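Long-range contacts in Fe(2+) transporter FeoB (Methanocaldococcus jannaschii, PDB 2WJI), which probably transports ferrous iron across the cell membrane in a GTP-driven uptake system, the part described here being its N-terminal GTP-binding G domain: residues A[43-48]-A[154-159]; A[117-122]-A[143-148]; A[61-66]-A[101-106]. All coordinates share one frame; numbering follows the deposited sequence.

Interaction 1. Residues A[43-48]-A[154-159]; sequences GEFEYN and ELKKAI. Unlike the reference sequence in segment 154-159: Glu-154 (reference Asp).
Lys-156 and Glu-46 are joined through one water, which donates to Glu-46 O at 2.6 Å and accepts from Lys-156 NZ at 2.7 Å. The link spans the contact without any direct hydrogen bond between the segments. What lies beneath it is the hydrocarbon part of Lys-156: extended beyond CG, it runs antiparallel to the Phe-45 side chain, bringing Lys-156 CG to 3.6 Å from Phe-45 CE1 and Lys-156 CE to 3.8 Å from Phe-45 CD1. Ile-159 reaches the same ring at its edge, its CD1 lying 4.1 Å from Phe-45 CZ. Tyr-47 has CG anti to the backbone N (chi1 -179°), which carries the ring across the helix backbone; one face of the Tyr-47 ring looks onto Lys-156 O, 3.9 Å from the plane and nearer the ring's border than its centre. Tyr-47 OH lies 3.5 Å from Lys-157 CB, while the amine of Lys-157 turns off from the strand. Phe-45 also meets Phe-52 of the next strand with nearly parallel ring planes, and Leu-23 of helix 16-24. The segment axes cross at -79°, 9.5 Å apart, placing the last helix of the G domain, 152-162, across the outermost strand 42-47, a helix-on-sheet layer of the P-loop GTPase alpha/beta fold.

Interaction 2. Residues A[117-122]-A[143-148]; sequences KMDLAK and PLSAAK. With GNP (phosphoaminophosphonic acid-guanylate ester), chain C.
Asp-119 and Ser-145 meet beside the guanine of GNP, where the Asp-119 carboxylate accepts from two donors on the Watson-Crick edge, the ring N1 and the exocyclic N2. GNP N1 gives an almost straight bond to Asp-119 OD2 (2.9 Å, 177°), and GNP N2 a longer, more bent one to Asp-119 OD1 (3.3 Å, 140°). The base is sandwiched: Lys-117 CG lies 3.6 Å from GNP C6 over one face, and Ala-147 CB lies 3.6 Å from GNP C5 over the opposite face. With its chain extended beyond CG, Lys-117 runs along the base until NZ bonds to GNP O4' and to Asn-13 O of the phosphate-binding loop. The two segments carry most of the G4 motif, Asn-116 to Asp-119 (NKxD), and the G5 loop, Ser-145 to Ala-147; Ala-147 N adds a weak bond to GNP O6. In the second shell Ser-145 OG weakly accepts Asp-119 N (3.0 Å), at the start of helix 118-123, and Lys-148 NZ approaches Asp-119 OD1 in a long salt bridge of 3.6 Å. Asn-116 OD1 accepts Ala-146 N, tying G4 to G5. Farther out, Met-118 N donates to Leu-144 O, 3.2 Å, and Met-118 CE rests 4.0 Å from Pro-143 CB.

Interaction 3. Residues A[61-66]-A[101-106]; sequences YSLTAN and TLQLME
The loop that follows the predicted G3 motif (Asp-56 to Gly-59), in the region called switch II in related GTPases, is anchored here on helix 94-106. The link is the amide of Gln-103, which reaches Leu-63 of the loop. The straight Gln-103 chain (chi2 -179°) spans the gap from helix to loop and delivers OE1 to the backbone. Leu-63 N donates to Gln-103 OE1 with an N-H...O angle of 155°; the modelled separation of 2.5 Å is very short, so the bond is supported by its direction while its exact length is doubtful. The same oxygen lies 3.4 Å from Leu-63 CB, and the other arm of the amide, Gln-103 NE2, is 3.4 Å from Ser-62 CB. Both branches of the carboxamide thus meet the loop, one at a backbone N-H and the other at a serine methylene. Deeper down, Leu-63 and Leu-104 meet nearly perpendicular, and the methyls Leu-63 CD1 and Leu-104 CD2 come to 3.5 Å, a tight fit. Leu-63 also touches Leu-100 of its partner helix and Ala-73 of helix 68-80, while Leu-104 meets Ile-77 of helix 68-80 and Asn-87 of strand 84-90. The loop therefore closes over a junction between helices 68-80 and 94-106, with the sheet beneath Leu-104.

Overall arrangement
Each contact joins a buried side to an exposed one: Phe-45 and Ile-159 against Lys-157 in interaction 1, Lys-117, Leu-144 and Ser-145 against Pro-143 and Lys-148 in interaction 2, Leu-63 and Leu-104 against Thr-64 in interaction 3. Interaction 1 is aromatic and aliphatic, with a water as its polar link; interaction 2 is mostly polar and centred on the nucleotide base; interaction 3 combines one amide-to-backbone bond with a leucine pair. Interactions 1 and 3 lie on opposite sides of the chain's centre and hold different helices. Leu-155 CD2 and Leu-144 CD1 are 4.2 Å apart, so the residue just before the G5 loop packs on helix 152-162. Interaction 3 touches neither.

Interaction 1. Residues A[43-48]-A[154-159]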
# COMPACT_ATOMS: atom_id res chain seq x y z
N GLY A 43 -0.41 13.07 -4.33
CA GLY A 43 0.94 13.58 -4.34
C GLY A 43 1.78 12.80 -5.32
O GLY A 43 1.25 12.06 -6.14
N GLU A 44 3.10 12.94 -5.23
CA GLU A 44 3.99 12.21 -6.11
C GLU A 44 5.41 12.13 -5.55
O GLU A 44 5.79 12.92 -4.68
CB GLU A 44 4.01 12.85 -7.51
CG GLU A 44 4.53 14.29 -7.52
CD GLU A 44 4.54 14.92 -8.91
OE1 GLU A 44 5.54 15.57 -9.25
OE2 GLU A 44 3.56 14.76 -9.67
N PHE A 45 6.17 11.15 -6.03
CA PHE A 45 7.62 11.12 -5.83
C PHE A 45 8.30 10.72 -7.13
O PHE A 45 7.66 10.21 -8.05
CB PHE A 45 8.01 10.15 -4.72
CG PHE A 45 7.69 8.71 -5.02
CD1 PHE A 45 8.63 7.88 -5.60
CD2 PHE A 45 6.45 8.18 -4.69
CE1 PHE A 45 8.33 6.56 -5.87
CE2 PHE A 45 6.15 6.86 -4.95
CZ PHE A 45 7.10 6.05 -5.55
N GLU A 46 9.60 10.97 -7.19
CA GLU A 46 10.40 10.66 -8.36
C GLU A 46 11.33 9.52 -7.96
O GLU A 46 11.84 9.50 -6.85
CB GLU A 46 11.22 11.89 -8.72
CG GLU A 46 11.58 12.03 -10.18
CD GLU A 46 11.81 13.49 -10.55
OE1 GLU A 46 10.82 14.25 -10.64
OE2 GLU A 46 12.99 13.86 -10.75
N TYR A 47 11.54 8.55 -8.84
CA TYR A 47 12.53 7.50 -8.57
C TYR A 47 13.18 7.00 -9.86
O TYR A 47 12.50 6.61 -10.80
CB TYR A 47 11.91 6.33 -7.80
CG TYR A 47 12.93 5.25 -7.49
CD1 TYR A 47 13.78 5.36 -6.40
CD2 TYR A 47 13.03 4.12 -8.29
CE1 TYR A 47 14.71 4.37 -6.11
CE2 TYR A 47 13.95 3.13 -8.02
CZ TYR A 47 14.79 3.26 -6.93
OH TYR A 47 15.71 2.27 -6.66
N ASN A 48 14.51 7.02 -9.89
CA ASN A 48 15.27 6.63 -11.07
C ASN A 48 14.73 7.21 -12.36
O ASN A 48 14.46 6.48 -13.31
CB ASN A 48 15.38 5.10 -11.19
CG ASN A 48 16.44 4.67 -12.18
OD1 ASN A 48 17.28 5.47 -12.60
ND2 ASN A 48 16.41 3.40 -12.56
N GLU A 154 13.16 0.97 -0.24
CA GLU A 154 12.86 -0.35 -0.78
C GLU A 154 11.50 -0.34 -1.45
O GLU A 154 11.34 -0.90 -2.53
CB GLU A 154 12.91 -1.44 0.30
CG GLU A 154 14.32 -1.88 0.64
CD GLU A 154 15.07 -0.80 1.36
OE1 GLU A 154 16.15 -0.40 0.90
OE2 GLU A 154 14.54 -0.34 2.40
N LEU A 155 10.54 0.31 -0.80
CA LEU A 155 9.19 0.42 -1.35
C LEU A 155 9.21 1.17 -2.67
O LEU A 155 8.60 0.73 -3.64
CB LEU A 155 8.23 1.09 -0.37
CG LEU A 155 6.75 1.20 -0.81
CD1 LEU A 155 6.20 -0.15 -1.26
CD2 LEU A 155 5.89 1.78 0.32
N LYS A 156 9.91 2.31 -2.72
CA LYS A 156 10.02 3.06 -3.97
C LYS A 156 10.63 2.20 -5.08
O LYS A 156 10.26 2.30 -6.25
CB LYS A 156 10.86 4.32 -3.79
CG LYS A 156 10.18 5.43 -3.01
CD LYS A 156 11.16 6.58 -2.81
CE LYS A 156 10.47 7.81 -2.23
NZ LYS A 156 11.47 8.89 -1.97
N LYS A 157 11.57 1.35 -4.70
CA LYS A 157 12.25 0.52 -5.68
C LYS A 157 11.35 -0.60 -6.17
O LYS A 157 11.27 -0.87 -7.37
CB LYS A 157 13.56 -0.04 -5.11
CG LYS A 157 14.25 -1.05 -6.02
CD LYS A 157 15.64 -1.39 -5.49
CE LYS A 157 16.06 -2.79 -5.90
NZ LYS A 157 16.30 -2.92 -7.36
N ALA A 158 10.66 -1.25 -5.23
CA ALA A 158 9.75 -2.33 -5.57
C ALA A 158 8.64 -1.80 -6.45
O ALA A 158 8.24 -2.46 -7.41
CB ALA A 158 9.18 -2.96 -4.31
N ILE A 159 8.14 -0.61 -6.13
CA ILE A 159 7.12 0.03 -6.97
C ILE A 159 7.59 0.22 -8.41
O ILE A 159 6.92 -0.18 -9.37
CB ILE A 159 6.68 1.39 -6.38
CG1 ILE A 159 5.85 1.18 -5.12
CG2 ILE A 159 5.89 2.19 -7.40
CD1 ILE A 159 5.43 2.48 -4.43
O HOH W 1 11.87 10.17 -4.37

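Interaction 2. Residues A[117-122]-A[143-148]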
# COMPACT_ATOMS: atom_id res chain seq x y z
N LYS A 117 4.60 -1.97 9.92
CA LYS A 117 4.66 -2.20 11.36
C LYS A 117 5.52 -3.41 11.71
O LYS A 117 5.23 -4.13 12.67
CB LYS A 117 3.25 -2.33 11.95
CG LYS A 117 2.34 -1.15 11.61
CD LYS A 117 1.05 -1.17 12.45
CE LYS A 117 0.23 0.08 12.17
NZ LYS A 117 -0.93 0.22 13.11
N MET A 118 6.60 -3.62 10.95
CA MET A 118 7.48 -4.75 11.22
C MET A 118 8.15 -4.59 12.57
O MET A 118 8.49 -5.57 13.22
CB MET A 118 8.54 -4.89 10.12
CG MET A 118 8.00 -5.38 8.78
SD MET A 118 7.50 -7.12 8.77
CE MET A 118 9.10 -7.93 8.89
N ASP A 119 8.35 -3.34 12.99
CA ASP A 119 8.94 -3.08 14.29
C ASP A 119 8.00 -3.54 15.42
O ASP A 119 8.46 -4.06 16.45
CB ASP A 119 9.27 -1.59 14.45
CG ASP A 119 8.02 -0.71 14.39
OD1 ASP A 119 7.78 0.06 15.34
OD2 ASP A 119 7.27 -0.80 13.39
N LEU A 120 6.70 -3.35 15.23
CA LEU A 120 5.72 -3.82 16.22
C LEU A 120 5.75 -5.34 16.29
O LEU A 120 5.81 -5.92 17.37
CB LEU A 120 4.32 -3.30 15.89
CG LEU A 120 3.26 -3.43 16.99
CD1 LEU A 120 3.76 -2.81 18.29
CD2 LEU A 120 1.93 -2.79 16.56
N ALA A 121 5.72 -5.99 15.12
CA ALA A 121 5.80 -7.45 15.07
C ALA A 121 7.02 -7.95 15.83
O ALA A 121 6.93 -8.86 16.66
CB ALA A 121 5.82 -7.93 13.64
N LYS A 122 8.17 -7.36 15.53
CA LYS A 122 9.42 -7.74 16.18
C LYS A 122 9.32 -7.66 17.71
O LYS A 122 9.71 -8.59 18.41
CB LYS A 122 10.56 -6.85 15.68
CG LYS A 122 11.90 -7.10 16.34
CD LYS A 122 12.76 -5.85 16.29
CE LYS A 122 12.30 -4.81 17.31
NZ LYS A 122 11.10 -4.02 16.90
N PRO A 143 8.78 -5.58 3.25
CA PRO A 143 8.70 -5.37 4.70
C PRO A 143 9.14 -3.96 5.08
O PRO A 143 10.19 -3.51 4.64
CB PRO A 143 9.71 -6.39 5.25
CG PRO A 143 10.05 -7.31 4.11
CD PRO A 143 9.86 -6.51 2.87
N LEU A 144 8.36 -3.27 5.90
CA LEU A 144 8.81 -1.95 6.34
C LEU A 144 8.27 -1.53 7.70
O LEU A 144 7.38 -2.18 8.25
CB LEU A 144 8.50 -0.89 5.28
CG LEU A 144 7.05 -0.56 4.93
CD1 LEU A 144 6.99 0.77 4.21
CD2 LEU A 144 6.43 -1.66 4.08
N SER A 145 8.84 -0.46 8.23
CA SER A 145 8.31 0.18 9.42
C SER A 145 8.24 1.67 9.14
O SER A 145 9.22 2.40 9.37
CB SER A 145 9.20 -0.10 10.64
OG SER A 145 9.36 -1.49 10.83
N ALA A 146 7.10 2.11 8.64
CA ALA A 146 6.97 3.45 8.08
C ALA A 146 7.11 4.59 9.09
O ALA A 146 7.60 5.67 8.75
CB ALA A 146 5.66 3.58 7.32
N ALA A 147 6.68 4.34 10.32
CA ALA A 147 6.80 5.35 11.37
C ALA A 147 8.27 5.55 11.77
O ALA A 147 8.63 6.60 12.30
CB ALA A 147 5.97 4.97 12.58
N LYS A 148 9.10 4.54 11.52
CA LYS A 148 10.54 4.66 11.77
C LYS A 148 11.28 5.01 10.49
O LYS A 148 12.52 5.02 10.45
CB LYS A 148 11.11 3.37 12.36
CG LYS A 148 10.67 3.08 13.78
CD LYS A 148 11.73 2.28 14.53
CE LYS A 148 11.14 1.69 15.79
NZ LYS A 148 10.13 2.60 16.40
PG GNP C . -6.83 5.48 8.40
O1G GNP C . -6.67 6.48 7.29
O2G GNP C . -7.47 4.18 7.95
O3G GNP C . -7.64 6.26 9.40
N3B GNP C . -5.41 5.14 9.06
PB GNP C . -4.00 4.98 8.33
O1B GNP C . -3.98 3.72 7.57
O2B GNP C . -3.74 6.19 7.55
O3A GNP C . -2.91 4.88 9.41
PA GNP C . -1.92 5.99 9.86
O1A GNP C . -0.79 6.05 8.90
O2A GNP C . -2.61 7.26 10.15
O5' GNP C . -1.33 5.46 11.21
C5' GNP C . -2.14 4.66 12.07
C4' GNP C . -1.39 4.38 13.36
O4' GNP C . -0.39 3.35 13.16
C3' GNP C . -0.65 5.59 13.94
O3' GNP C . -0.67 5.50 15.36
C2' GNP C . 0.76 5.38 13.43
O2' GNP C . 1.72 5.96 14.28
C1' GNP C . 0.87 3.86 13.53
N9 GNP C . 1.90 3.35 12.64
C8 GNP C . 2.08 3.66 11.31
N7 GNP C . 3.11 3.05 10.78
C5 GNP C . 3.66 2.31 11.83
C6 GNP C . 4.78 1.46 11.86
O6 GNP C . 5.56 1.18 10.94
N1 GNP C . 4.99 0.90 13.13
C2 GNP C . 4.20 1.15 14.23
N2 GNP C . 4.56 0.52 15.37
N3 GNP C . 3.14 1.94 14.21
C4 GNP C . 2.93 2.49 12.99

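Interaction 3. Residues A[61-66]-A[101-106]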
# COMPACT_ATOMS: atom_id res chain seq x y z
N TYR A 61 -12.06 -2.60 4.76
CA TYR A 61 -11.79 -3.98 5.17
C TYR A 61 -12.06 -4.96 4.04
O TYR A 61 -11.58 -6.10 4.05
CB TYR A 61 -12.63 -4.36 6.39
CG TYR A 61 -12.18 -3.73 7.68
CD1 TYR A 61 -10.99 -4.12 8.29
CD2 TYR A 61 -12.96 -2.77 8.30
CE1 TYR A 61 -10.58 -3.55 9.49
CE2 TYR A 61 -12.56 -2.19 9.49
CZ TYR A 61 -11.37 -2.58 10.08
OH TYR A 61 -10.99 -2.00 11.27
N SER A 62 -12.85 -4.52 3.07
CA SER A 62 -13.19 -5.33 1.90
C SER A 62 -13.71 -4.43 0.78
O SER A 62 -13.82 -3.22 0.95
CB SER A 62 -14.25 -6.36 2.28
OG SER A 62 -15.38 -5.73 2.85
N LEU A 63 -14.04 -5.03 -0.36
CA LEU A 63 -14.54 -4.26 -1.50
C LEU A 63 -15.95 -4.66 -1.94
O LEU A 63 -16.27 -4.67 -3.14
CB LEU A 63 -13.57 -4.31 -2.67
CG LEU A 63 -12.25 -3.59 -2.37
CD1 LEU A 63 -11.23 -3.79 -3.47
CD2 LEU A 63 -12.49 -2.11 -2.12
N THR A 64 -16.80 -4.97 -0.98
CA THR A 64 -18.21 -5.14 -1.26
C THR A 64 -18.82 -3.75 -1.27
O THR A 64 -18.10 -2.76 -1.23
CB THR A 64 -18.88 -6.03 -0.21
OG1 THR A 64 -18.75 -5.41 1.08
CG2 THR A 64 -18.22 -7.40 -0.19
N ALA A 65 -20.15 -3.66 -1.32
CA ALA A 65 -20.79 -2.35 -1.40
C ALA A 65 -21.53 -1.99 -0.11
O ALA A 65 -22.75 -1.84 -0.11
CB ALA A 65 -21.75 -2.32 -2.59
N ASN A 66 -20.77 -1.83 0.97
CA ASN A 66 -21.38 -1.69 2.30
C ASN A 66 -21.19 -0.32 2.95
O ASN A 66 -21.81 -0.02 3.97
CB ASN A 66 -20.87 -2.79 3.24
CG ASN A 66 -21.33 -4.18 2.83
OD1 ASN A 66 -20.75 -5.18 3.24
ND2 ASN A 66 -22.38 -4.24 2.00
N THR A 101 -6.93 -8.26 0.62
CA THR A 101 -5.91 -8.69 -0.33
C THR A 101 -6.43 -9.66 -1.40
O THR A 101 -6.10 -9.53 -2.58
CB THR A 101 -4.71 -9.35 0.40
OG1 THR A 101 -4.17 -8.42 1.36
CG2 THR A 101 -3.63 -9.75 -0.59
N LEU A 102 -7.22 -10.64 -0.98
CA LEU A 102 -7.79 -11.64 -1.89
C LEU A 102 -8.75 -11.04 -2.90
O LEU A 102 -8.77 -11.44 -4.07
CB LEU A 102 -8.48 -12.76 -1.11
CG LEU A 102 -7.60 -13.93 -0.68
CD1 LEU A 102 -6.16 -13.49 -0.41
CD2 LEU A 102 -8.19 -14.61 0.54
N GLN A 103 -9.57 -10.09 -2.45
CA GLN A 103 -10.49 -9.40 -3.35
C GLN A 103 -9.75 -8.58 -4.40
O GLN A 103 -10.18 -8.49 -5.55
CB GLN A 103 -11.47 -8.53 -2.55
CG GLN A 103 -12.34 -9.33 -1.58
CD GLN A 103 -13.32 -8.47 -0.80
OE1 GLN A 103 -13.54 -7.31 -1.14
NE2 GLN A 103 -13.92 -9.04 0.23
N LEU A 104 -8.61 -7.99 -4.02
CA LEU A 104 -7.80 -7.22 -4.96
C LEU A 104 -7.21 -8.12 -6.05
O LEU A 104 -7.19 -7.76 -7.23
CB LEU A 104 -6.68 -6.46 -4.24
CG LEU A 104 -7.18 -5.38 -3.28
CD1 LEU A 104 -6.02 -4.82 -2.44
CD2 LEU A 104 -7.86 -4.27 -4.07
N MET A 105 -6.73 -9.29 -5.65
CA MET A 105 -6.23 -10.27 -6.60
C MET A 105 -7.35 -10.70 -7.55
O MET A 105 -7.16 -10.79 -8.76
CB MET A 105 -5.68 -11.49 -5.88
CG MET A 105 -4.48 -11.21 -5.01
SD MET A 105 -4.05 -12.62 -3.98
CE MET A 105 -2.46 -12.11 -3.34
N GLU A 106 -8.53 -10.94 -6.98
CA GLU A 106 -9.66 -11.42 -7.75
C GLU A 106 -10.05 -10.47 -8.87
O GLU A 106 -10.44 -10.90 -9.96
CB GLU A 106 -10.86 -11.70 -6.84
CG GLU A 106 -12.06 -12.28 -7.57
CD GLU A 106 -12.96 -13.09 -6.66
OE1 GLU A 106 -14.10 -13.38 -7.06
OE2 GLU A 106 -12.51 -13.44 -5.54